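Local coordinates for hypothetical methylmalonyl-CoA decarboxylase alpha subunit (Sulfolobus tokodaii, PDB 1X0U), which is of unknown function but belongs to the carboxyl transferase family, with two crotonase-like halves in each of its six chains, at residues E29-Q34 against D99-G104; A47-D52 against N244-L249; Q279-D284 against Y428-A433. All blocks are in the same frame, centred on the assembly; numbering follows the deposited sequence.

Contact 1: E29-Q34 against D99-G104; sequences ERIQFQ and DFTVLG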
loop_
_atom_site.group_PDB
_atom_site.type_symbol
_atom_site.label_atom_id
_atom_site.label_comp_id
_atom_site.label_asym_id
_atom_site.label_seq_id
_atom_site.Cartn_x
_atom_site.Cartn_y
_atom_site.Cartn_z
ATOM N N GLU A 29 51.252 -9.300 -24.793
ATOM C CA GLU A 29 51.937 -8.100 -25.248
ATOM C C GLU A 29 51.200 -6.851 -24.787
ATOM O O GLU A 29 51.808 -5.921 -24.264
ATOM C CB GLU A 29 52.054 -8.126 -26.768
ATOM C CG GLU A 29 52.439 -6.816 -27.414
ATOM C CD GLU A 29 52.704 -6.985 -28.898
ATOM O OE1 GLU A 29 52.887 -5.966 -29.598
ATOM O OE2 GLU A 29 52.735 -8.147 -29.362
ATOM N N ARG A 30 49.885 -6.833 -24.965
ATOM C CA ARG A 30 49.110 -5.679 -24.545
ATOM C C ARG A 30 49.034 -5.535 -23.026
ATOM O O ARG A 30 49.070 -4.415 -22.515
ATOM C CB ARG A 30 47.698 -5.714 -25.144
ATOM C CG ARG A 30 47.661 -5.420 -26.647
ATOM C CD ARG A 30 46.307 -4.871 -27.078
ATOM N NE ARG A 30 46.253 -4.558 -28.507
ATOM C CZ ARG A 30 45.966 -5.439 -29.462
ATOM N NH1 ARG A 30 45.699 -6.703 -29.154
ATOM N NH2 ARG A 30 45.939 -5.052 -30.730
ATOM N N ILE A 31 48.948 -6.641 -22.292
ATOM C CA ILE A 31 48.874 -6.501 -20.843
ATOM C C ILE A 31 50.209 -5.959 -20.318
ATOM O O ILE A 31 50.226 -5.149 -19.399
ATOM C CB ILE A 31 48.480 -7.836 -20.119
ATOM C CG1 ILE A 31 49.699 -8.707 -19.879
ATOM C CG2 ILE A 31 47.428 -8.586 -20.915
ATOM C CD1 ILE A 31 50.308 -8.500 -18.505
ATOM N N GLN A 32 51.319 -6.383 -20.914
ATOM C CA GLN A 32 52.634 -5.896 -20.491
ATOM C C GLN A 32 52.672 -4.398 -20.769
ATOM O O GLN A 32 53.261 -3.623 -20.028
ATOM C CB GLN A 32 53.756 -6.584 -21.273
ATOM C CG GLN A 32 55.131 -6.283 -20.710
ATOM C CD GLN A 32 56.262 -6.671 -21.641
ATOM O OE1 GLN A 32 56.337 -6.198 -22.781
ATOM N NE2 GLN A 32 57.157 -7.530 -21.158
ATOM N N PHE A 33 52.021 -4.005 -21.855
ATOM C CA PHE A 33 51.941 -2.610 -22.243
ATOM C C PHE A 33 51.121 -1.821 -21.207
ATOM O O PHE A 33 51.441 -0.668 -20.883
ATOM C CB PHE A 33 51.295 -2.516 -23.621
ATOM C CG PHE A 33 51.050 -1.121 -24.073
ATOM C CD1 PHE A 33 52.106 -0.230 -24.213
ATOM C CD2 PHE A 33 49.761 -0.689 -24.363
ATOM C CE1 PHE A 33 51.885 1.066 -24.641
ATOM C CE2 PHE A 33 49.528 0.613 -24.796
ATOM C CZ PHE A 33 50.596 1.494 -24.934
ATOM N N GLN A 34 50.060 -2.450 -20.703
ATOM C CA GLN A 34 49.210 -1.839 -19.691
ATOM C C GLN A 34 50.079 -1.653 -18.452
ATOM O O GLN A 34 50.108 -0.590 -17.838
ATOM C CB GLN A 34 48.035 -2.765 -19.355
ATOM C CG GLN A 34 47.177 -2.260 -18.202
ATOM C CD GLN A 34 46.013 -1.400 -18.647
ATOM O OE1 GLN A 34 46.136 -0.566 -19.548
ATOM N NE2 GLN A 34 44.869 -1.596 -18.006
ATOM N N ASP A 99 38.399 -4.013 -19.740
ATOM C CA ASP A 99 39.743 -4.434 -20.110
ATOM C C ASP A 99 40.235 -3.552 -21.247
ATOM O O ASP A 99 39.812 -3.717 -22.392
ATOM C CB ASP A 99 39.730 -5.887 -20.564
ATOM C CG ASP A 99 41.114 -6.462 -20.688
ATOM O OD1 ASP A 99 42.061 -5.675 -20.898
ATOM O OD2 ASP A 99 41.249 -7.696 -20.584
ATOM N N PHE A 100 41.132 -2.622 -20.925
ATOM C CA PHE A 100 41.667 -1.694 -21.915
ATOM C C PHE A 100 42.390 -2.386 -23.072
ATOM O O PHE A 100 42.536 -1.803 -24.146
ATOM C CB PHE A 100 42.623 -0.689 -21.250
ATOM C CG PHE A 100 43.092 0.404 -22.178
ATOM C CD1 PHE A 100 42.260 1.477 -22.492
ATOM C CD2 PHE A 100 44.336 0.322 -22.797
ATOM C CE1 PHE A 100 42.655 2.452 -23.413
ATOM C CE2 PHE A 100 44.743 1.292 -23.722
ATOM C CZ PHE A 100 43.901 2.360 -24.031
ATOM N N THR A 101 42.831 -3.623 -22.861
ATOM C CA THR A 101 43.551 -4.351 -23.904
ATOM C C THR A 101 42.626 -4.881 -24.991
ATOM O O THR A 101 43.087 -5.366 -26.023
ATOM C CB THR A 101 44.344 -5.548 -23.338
ATOM O OG1 THR A 101 43.440 -6.599 -22.977
ATOM C CG2 THR A 101 45.150 -5.121 -22.113
ATOM N N VAL A 102 41.323 -4.803 -24.757
ATOM C CA VAL A 102 40.362 -5.271 -25.746
ATOM C C VAL A 102 39.752 -4.059 -26.431
ATOM O O VAL A 102 38.791 -3.469 -25.940
ATOM C CB VAL A 102 39.251 -6.135 -25.085
ATOM C CG1 VAL A 102 38.190 -6.513 -26.105
ATOM C CG2 VAL A 102 39.864 -7.393 -24.490
ATOM N N LEU A 103 40.330 -3.679 -27.564
ATOM C CA LEU A 103 39.852 -2.532 -28.330
ATOM C C LEU A 103 39.750 -1.296 -27.427
ATOM O O LEU A 103 38.686 -0.677 -27.296
ATOM C CB LEU A 103 38.488 -2.862 -28.960
ATOM C CG LEU A 103 38.457 -4.108 -29.863
ATOM C CD1 LEU A 103 37.017 -4.464 -30.262
ATOM C CD2 LEU A 103 39.303 -3.850 -31.105
ATOM N N GLY A 104 40.872 -0.946 -26.806
ATOM C CA GLY A 104 40.916 0.204 -25.917
ATOM C C GLY A 104 39.772 0.260 -24.916
ATOM O O GLY A 104 39.342 1.343 -24.536
#
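R30 and T101 bring the two backbones closest, their CA atoms 5.8 Å apart, where helix 28-35 rests on a type I turn from D99 to V102. The central touch is aliphatic: R30 CB lies 3.8 Å from T101 CB, and the methyl CG2 of T101 reaches in between R30 and I31, 4.1 Å from I31 N. Beyond it the arginine chain runs extended, bringing CD to 3.4 Å from T101 O, while its NH1 turns back to the carbonyl of G26. T101 has its OG1 between the backbone N and the carbonyl carbon (chi1 73°), which turns the hydroxyl to D99 and leaves the methyl for the helix. D99 OD1 takes two bonds from one face of its carboxylate, from T101 OG1 at 2.7 Å and from T101 N at 2.9 Å, the latter closing an Asx turn; T101 OG1 is also bonded to G26 N. One turn further along the helix, the Q34 amide and F100 ring planes are 13° apart, but Q34 OE1, 3.8 Å from F100 CD2, comes to the ring obliquely, without face-to-face stacking. That buried amide is bonded to D134, L40 and K39, the last also in a cation-pi contact with F100. No hydrogen bond joins 29-34 to the turn, which is bonded instead to the chain leading into the helix; the surfaces meet by van der Waals contact, carbon or oxygen against carbon.

Contact 2: A47-D52 against N244-L249; sequences ALLFDD and NLTKRL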
loop_
_atom_site.group_PDB
_atom_site.type_symbol
_atom_site.label_atom_id
_atom_site.label_comp_id
_atom_site.label_asym_id
_atom_site.label_seq_id
_atom_site.Cartn_x
_atom_site.Cartn_y
_atom_site.Cartn_z
ATOM N N ALA A 47 40.709 -9.162 -8.608
ATOM C CA ALA A 47 41.237 -10.087 -7.608
ATOM C C ALA A 47 41.648 -9.322 -6.346
ATOM O O ALA A 47 41.527 -9.836 -5.240
ATOM C CB ALA A 47 42.439 -10.877 -8.172
ATOM N N LEU A 48 42.151 -8.103 -6.516
ATOM C CA LEU A 48 42.546 -7.278 -5.374
ATOM C C LEU A 48 41.301 -6.896 -4.556
ATOM O O LEU A 48 41.269 -7.061 -3.332
ATOM C CB LEU A 48 43.247 -5.995 -5.850
ATOM C CG LEU A 48 44.774 -5.830 -5.876
ATOM C CD1 LEU A 48 45.486 -7.067 -5.347
ATOM C CD2 LEU A 48 45.215 -5.525 -7.298
ATOM N N LEU A 49 40.270 -6.409 -5.247
ATOM C CA LEU A 49 39.034 -5.973 -4.611
ATOM C C LEU A 49 38.206 -7.021 -3.878
ATOM O O LEU A 49 37.737 -6.784 -2.766
ATOM C CB LEU A 49 38.134 -5.288 -5.645
ATOM C CG LEU A 49 36.716 -4.924 -5.183
ATOM C CD1 LEU A 49 36.796 -4.040 -3.949
ATOM C CD2 LEU A 49 35.967 -4.207 -6.314
ATOM N N PHE A 50 38.006 -8.176 -4.492
ATOM C CA PHE A 50 37.174 -9.185 -3.864
ATOM C C PHE A 50 37.943 -10.109 -2.968
ATOM O O PHE A 50 39.103 -10.390 -3.243
ATOM C CB PHE A 50 36.420 -9.958 -4.934
ATOM C CG PHE A 50 35.392 -9.128 -5.634
ATOM C CD1 PHE A 50 35.714 -8.419 -6.779
ATOM C CD2 PHE A 50 34.111 -9.000 -5.101
ATOM C CE1 PHE A 50 34.770 -7.601 -7.387
ATOM C CE2 PHE A 50 33.169 -8.186 -5.703
ATOM C CZ PHE A 50 33.498 -7.487 -6.843
ATOM N N ASP A 51 37.305 -10.551 -1.885
ATOM C CA ASP A 51 37.954 -11.436 -0.930
ATOM C C ASP A 51 38.726 -12.429 -1.764
ATOM O O ASP A 51 38.261 -13.522 -2.096
ATOM C CB ASP A 51 36.908 -12.086 -0.030
ATOM C CG ASP A 51 36.160 -11.058 0.788
ATOM O OD1 ASP A 51 36.670 -9.927 0.880
ATOM O OD2 ASP A 51 35.084 -11.359 1.338
ATOM N N ASP A 52 39.917 -11.953 -2.118
ATOM C CA ASP A 52 40.883 -12.606 -2.972
ATOM C C ASP A 52 40.669 -14.073 -3.110
ATOM O O ASP A 52 40.441 -14.791 -2.133
ATOM C CB ASP A 52 42.317 -12.292 -2.501
ATOM C CG ASP A 52 42.664 -10.802 -2.629
ATOM O OD1 ASP A 52 43.872 -10.475 -2.757
ATOM O OD2 ASP A 52 41.735 -9.957 -2.597
ATOM N N ASN A 244 41.574 -0.096 -2.122
ATOM C CA ASN A 244 41.546 -0.171 -0.659
ATOM C C ASN A 244 40.551 0.882 -0.204
ATOM O O ASN A 244 39.819 0.682 0.753
ATOM C CB ASN A 244 42.905 0.145 -0.025
ATOM C CG ASN A 244 43.846 -1.032 -0.042
ATOM O OD1 ASN A 244 43.420 -2.185 -0.110
ATOM N ND2 ASN A 244 45.135 -0.750 0.039
ATOM N N LEU A 245 40.537 2.007 -0.909
ATOM C CA LEU A 245 39.637 3.096 -0.583
ATOM C C LEU A 245 38.195 2.627 -0.812
ATOM O O LEU A 245 37.335 2.855 0.035
ATOM C CB LEU A 245 39.956 4.317 -1.457
ATOM C CG LEU A 245 39.511 5.746 -1.102
ATOM C CD1 LEU A 245 38.684 6.298 -2.237
ATOM C CD2 LEU A 245 38.734 5.786 0.199
ATOM N N THR A 246 37.929 1.958 -1.938
ATOM C CA THR A 246 36.568 1.494 -2.197
ATOM C C THR A 246 36.122 0.537 -1.092
ATOM O O THR A 246 34.969 0.592 -0.649
ATOM C CB THR A 246 36.409 0.773 -3.558
ATOM O OG1 THR A 246 37.044 -0.506 -3.493
ATOM C CG2 THR A 246 37.012 1.588 -4.683
ATOM N N LYS A 247 37.021 -0.333 -0.644
ATOM C CA LYS A 247 36.685 -1.263 0.439
ATOM C C LYS A 247 36.329 -0.485 1.698
ATOM O O LYS A 247 35.421 -0.853 2.435
ATOM C CB LYS A 247 37.858 -2.178 0.782
ATOM C CG LYS A 247 38.184 -3.253 -0.219
ATOM C CD LYS A 247 39.340 -4.072 0.335
ATOM C CE LYS A 247 39.713 -5.222 -0.566
ATOM N NZ LYS A 247 40.733 -6.085 0.095
ATOM N N ARG A 248 37.063 0.594 1.947
ATOM C CA ARG A 248 36.821 1.408 3.131
ATOM C C ARG A 248 35.502 2.164 2.991
ATOM O O ARG A 248 34.734 2.281 3.953
ATOM C CB ARG A 248 37.974 2.388 3.346
ATOM C CG ARG A 248 37.918 3.069 4.702
ATOM C CD ARG A 248 38.948 4.174 4.848
ATOM N NE ARG A 248 38.710 4.932 6.075
ATOM C CZ ARG A 248 39.250 6.116 6.338
ATOM N NH1 ARG A 248 40.064 6.685 5.459
ATOM N NH2 ARG A 248 38.967 6.733 7.477
ATOM N N LEU A 249 35.238 2.670 1.790
ATOM C CA LEU A 249 34.004 3.394 1.533
ATOM C C LEU A 249 32.828 2.449 1.753
ATOM O O LEU A 249 31.887 2.773 2.470
ATOM C CB LEU A 249 33.989 3.920 0.096
ATOM C CG LEU A 249 32.748 4.714 -0.309
ATOM C CD1 LEU A 249 32.550 5.871 0.682
ATOM C CD2 LEU A 249 32.908 5.235 -1.745
HETATM O O HOH W 1 43.413 -6.089 -1.613
HETATM O O HOH W 2 38.446 -8.166 -0.407
#
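L49 and K247 lie side by side where the C-terminal end of helix 42-49 meets helix 239-252, their side chains sliding past each other in opposite directions. The close-packed part is the buried one. L49 sends CD1 across the T246 side chain at about a right angle, 3.6 Å from T246 OG1, and the same methyl lies 4.1 Å from K247 CG. With CG anti to its backbone N (chi1 173°) and the second torsion at 56°, L49 brings this branch to the second helix, although its CB does not point there. T246 OG1 is bonded to I243 O in its own helix, so the leucine methyl meets a hydroxyl already supplied with a partner. T246 also packs on I169 and I189, on neighbouring parallel strands of the N-terminal mixed sheet, and V88 of strand 81-88 touches both L49 and K247: helix 239-252 thus covers the sheet of a crotonase-like half, and the end of helix 42-49 packs on that helix, where L48 and L49 also touch I243. Away from this core the contact passes to water. K247, extended beyond CG, carries CE to 3.3 Å from L49 O, but its NZ stays 3.6 Å from L48 O and makes no direct hydrogen bond across the contact. One water bridges instead, donating to L48 O at 2.9 Å and accepting from K247 NZ. A second donates to L49 O and to D51 OD1, and holds K247 NZ by a weak bond at 3.1 Å; D51 OD1 is also bonded to D89 N.

Contact 3: Q279-D284 against Y428-A433; sequences QIVPND and YAWPTA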
loop_
_atom_site.group_PDB
_atom_site.type_symbol
_atom_site.label_atom_id
_atom_site.label_comp_id
_atom_site.label_asym_id
_atom_site.label_seq_id
_atom_site.Cartn_x
_atom_site.Cartn_y
_atom_site.Cartn_z
ATOM N N GLN A 279 39.560 24.129 23.749
ATOM C CA GLN A 279 40.752 24.950 23.589
ATOM C C GLN A 279 40.998 25.380 22.149
ATOM O O GLN A 279 41.721 26.333 21.903
ATOM C CB GLN A 279 41.982 24.195 24.112
ATOM C CG GLN A 279 41.867 23.805 25.572
ATOM C CD GLN A 279 41.538 24.997 26.455
ATOM O OE1 GLN A 279 41.044 24.840 27.571
ATOM N NE2 GLN A 279 41.817 26.198 25.960
ATOM N N ILE A 280 40.388 24.678 21.203
ATOM C CA ILE A 280 40.569 24.969 19.784
ATOM C C ILE A 280 39.937 26.268 19.288
ATOM O O ILE A 280 40.568 27.032 18.563
ATOM C CB ILE A 280 40.013 23.815 18.928
ATOM C CG1 ILE A 280 40.680 22.501 19.348
ATOM C CG2 ILE A 280 40.266 24.088 17.449
ATOM C CD1 ILE A 280 40.060 21.257 18.735
ATOM N N VAL A 281 38.689 26.519 19.666
ATOM C CA VAL A 281 38.000 27.716 19.200
ATOM C C VAL A 281 38.584 29.015 19.745
ATOM O O VAL A 281 38.574 29.260 20.945
ATOM C CB VAL A 281 36.501 27.648 19.537
ATOM C CG1 VAL A 281 35.783 28.879 18.988
ATOM C CG2 VAL A 281 35.909 26.377 18.954
ATOM N N PRO A 282 39.096 29.872 18.850
ATOM C CA PRO A 282 39.699 31.159 19.208
ATOM C C PRO A 282 38.758 32.050 20.011
ATOM O O PRO A 282 37.558 31.780 20.109
ATOM C CB PRO A 282 40.030 31.775 17.851
ATOM C CG PRO A 282 40.236 30.577 16.971
ATOM C CD PRO A 282 39.114 29.678 17.391
ATOM N N ASN A 283 39.322 33.113 20.580
ATOM C CA ASN A 283 38.556 34.080 21.356
ATOM C C ASN A 283 37.738 34.916 20.382
ATOM O O ASN A 283 36.565 35.192 20.611
ATOM C CB ASN A 283 39.500 34.995 22.139
ATOM C CG ASN A 283 38.763 36.104 22.869
ATOM O OD1 ASN A 283 37.971 36.842 22.270
ATOM N ND2 ASN A 283 39.022 36.234 24.168
ATOM N N ASP A 284 38.378 35.319 19.292
ATOM C CA ASP A 284 37.739 36.124 18.262
ATOM C C ASP A 284 36.615 35.325 17.600
ATOM O O ASP A 284 36.503 34.115 17.795
ATOM C CB ASP A 284 38.789 36.520 17.224
ATOM C CG ASP A 284 38.250 37.461 16.176
ATOM O OD1 ASP A 284 37.767 38.557 16.541
ATOM O OD2 ASP A 284 38.312 37.111 14.980
ATOM N N TYR A 428 22.168 21.756 19.417
ATOM C CA TYR A 428 22.960 22.093 20.588
ATOM C C TYR A 428 23.945 23.188 20.214
ATOM O O TYR A 428 24.227 23.393 19.035
ATOM C CB TYR A 428 23.726 20.876 21.101
ATOM C CG TYR A 428 22.839 19.742 21.565
ATOM C CD1 TYR A 428 22.555 18.665 20.727
ATOM C CD2 TYR A 428 22.283 19.747 22.842
ATOM C CE1 TYR A 428 21.739 17.619 21.153
ATOM C CE2 TYR A 428 21.467 18.706 23.274
ATOM C CZ TYR A 428 21.197 17.648 22.430
ATOM O OH TYR A 428 20.369 16.633 22.853
ATOM N N ALA A 429 24.458 23.894 21.218
ATOM C CA ALA A 429 25.415 24.965 20.984
ATOM C C ALA A 429 26.480 25.065 22.080
ATOM O O ALA A 429 26.219 24.836 23.265
ATOM C CB ALA A 429 24.683 26.303 20.834
ATOM N N TRP A 430 27.693 25.387 21.658
ATOM C CA TRP A 430 28.810 25.554 22.568
ATOM C C TRP A 430 28.706 26.963 23.141
ATOM O O TRP A 430 28.041 27.826 22.562
ATOM C CB TRP A 430 30.133 25.417 21.812
ATOM C CG TRP A 430 30.515 24.021 21.454
ATOM C CD1 TRP A 430 29.735 22.897 21.550
ATOM C CD2 TRP A 430 31.769 23.595 20.905
ATOM N NE1 TRP A 430 30.429 21.800 21.090
ATOM C CE2 TRP A 430 31.676 22.198 20.688
ATOM C CE3 TRP A 430 32.961 24.261 20.572
ATOM C CZ2 TRP A 430 32.735 21.454 20.157
ATOM C CZ3 TRP A 430 34.018 23.514 20.039
ATOM C CH2 TRP A 430 33.893 22.124 19.836
ATOM N N PRO A 431 29.369 27.216 24.283
ATOM C CA PRO A 431 29.314 28.550 24.889
ATOM C C PRO A 431 29.846 29.611 23.922
ATOM O O PRO A 431 29.513 30.786 24.027
ATOM C CB PRO A 431 30.202 28.407 26.128
ATOM C CG PRO A 431 30.107 26.939 26.466
ATOM C CD PRO A 431 30.175 26.293 25.105
ATOM N N THR A 432 30.669 29.179 22.971
ATOM C CA THR A 432 31.280 30.080 21.997
ATOM C C THR A 432 30.419 30.372 20.765
ATOM O O THR A 432 30.796 31.172 19.901
ATOM C CB THR A 432 32.625 29.514 21.510
ATOM O OG1 THR A 432 32.452 28.144 21.113
ATOM C CG2 THR A 432 33.670 29.588 22.623
ATOM N N ALA A 433 29.259 29.739 20.685
ATOM C CA ALA A 433 28.381 29.933 19.541
ATOM C C ALA A 433 27.699 31.292 19.542
ATOM O O ALA A 433 27.250 31.771 20.581
ATOM C CB ALA A 433 27.334 28.834 19.509
#
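A433 N is bonded to W430 O at 2.9 Å, closing the type I turn from W430 to A433 whose side chains W430 and T432 receive V281. The valine fills the corner between these two residues with its two branches: CG1, anti to the backbone N (chi1 -177°), goes to the threonine, and CG2 goes to the tryptophan, 3.6 Å from W430 CZ3. CG2 comes in at the rim of the six-membered ring, near the indole plane, and lies 4.0 Å from W430 CE3, so the valine meets an edge and not a face. V281 and T432 reach toward each other tip to tip, with V281 CG1 4.0 Å from T432 OG1 and 4.1 Å from T432 CB. Set between the backbone N and the carbonyl carbon (chi1 50°), the threonine hydroxyl also lies in the plane of the W430 indole, at its edge, and is bonded to V406 O. At the far end of the indole, NE1 is bonded to T494 OG1, and together with contacts to V404, V406, P491 and I294 this restrains how the ring is turned. P431 and T432 touch L11 of a second subunit. The contact thus joins the chain leaving the short helix 277-280 to the turn after strand 426-429, at the C-terminal ends of the parallel strands 401-406 and 426-429 in the C-terminal mixed sheet, as in a crotonase-like half of a carboxyl transferase.

In the fold
From the N terminus, helices 28-35 and 42-49 follow one another and each opens a long-range link. Contact 1 closes first, when the chain comes off strand 91-98 and returns to helix 28-35. Contact 2 starts within that loop and closes much later, at helix 239-252, after the whole N-terminal sheet has been laid down; the two therefore cross, with centres about 22 Å apart. Contact 3 opens only after helix 239-252 and closes beyond strand 426-429, in series with both and about 56 Å from contact 1 between centres. Contact 1 ties helix 28-35 to a loop, contact 2 ties helix 42-49 to helix 239-252, and contact 3 lies with the second sheet.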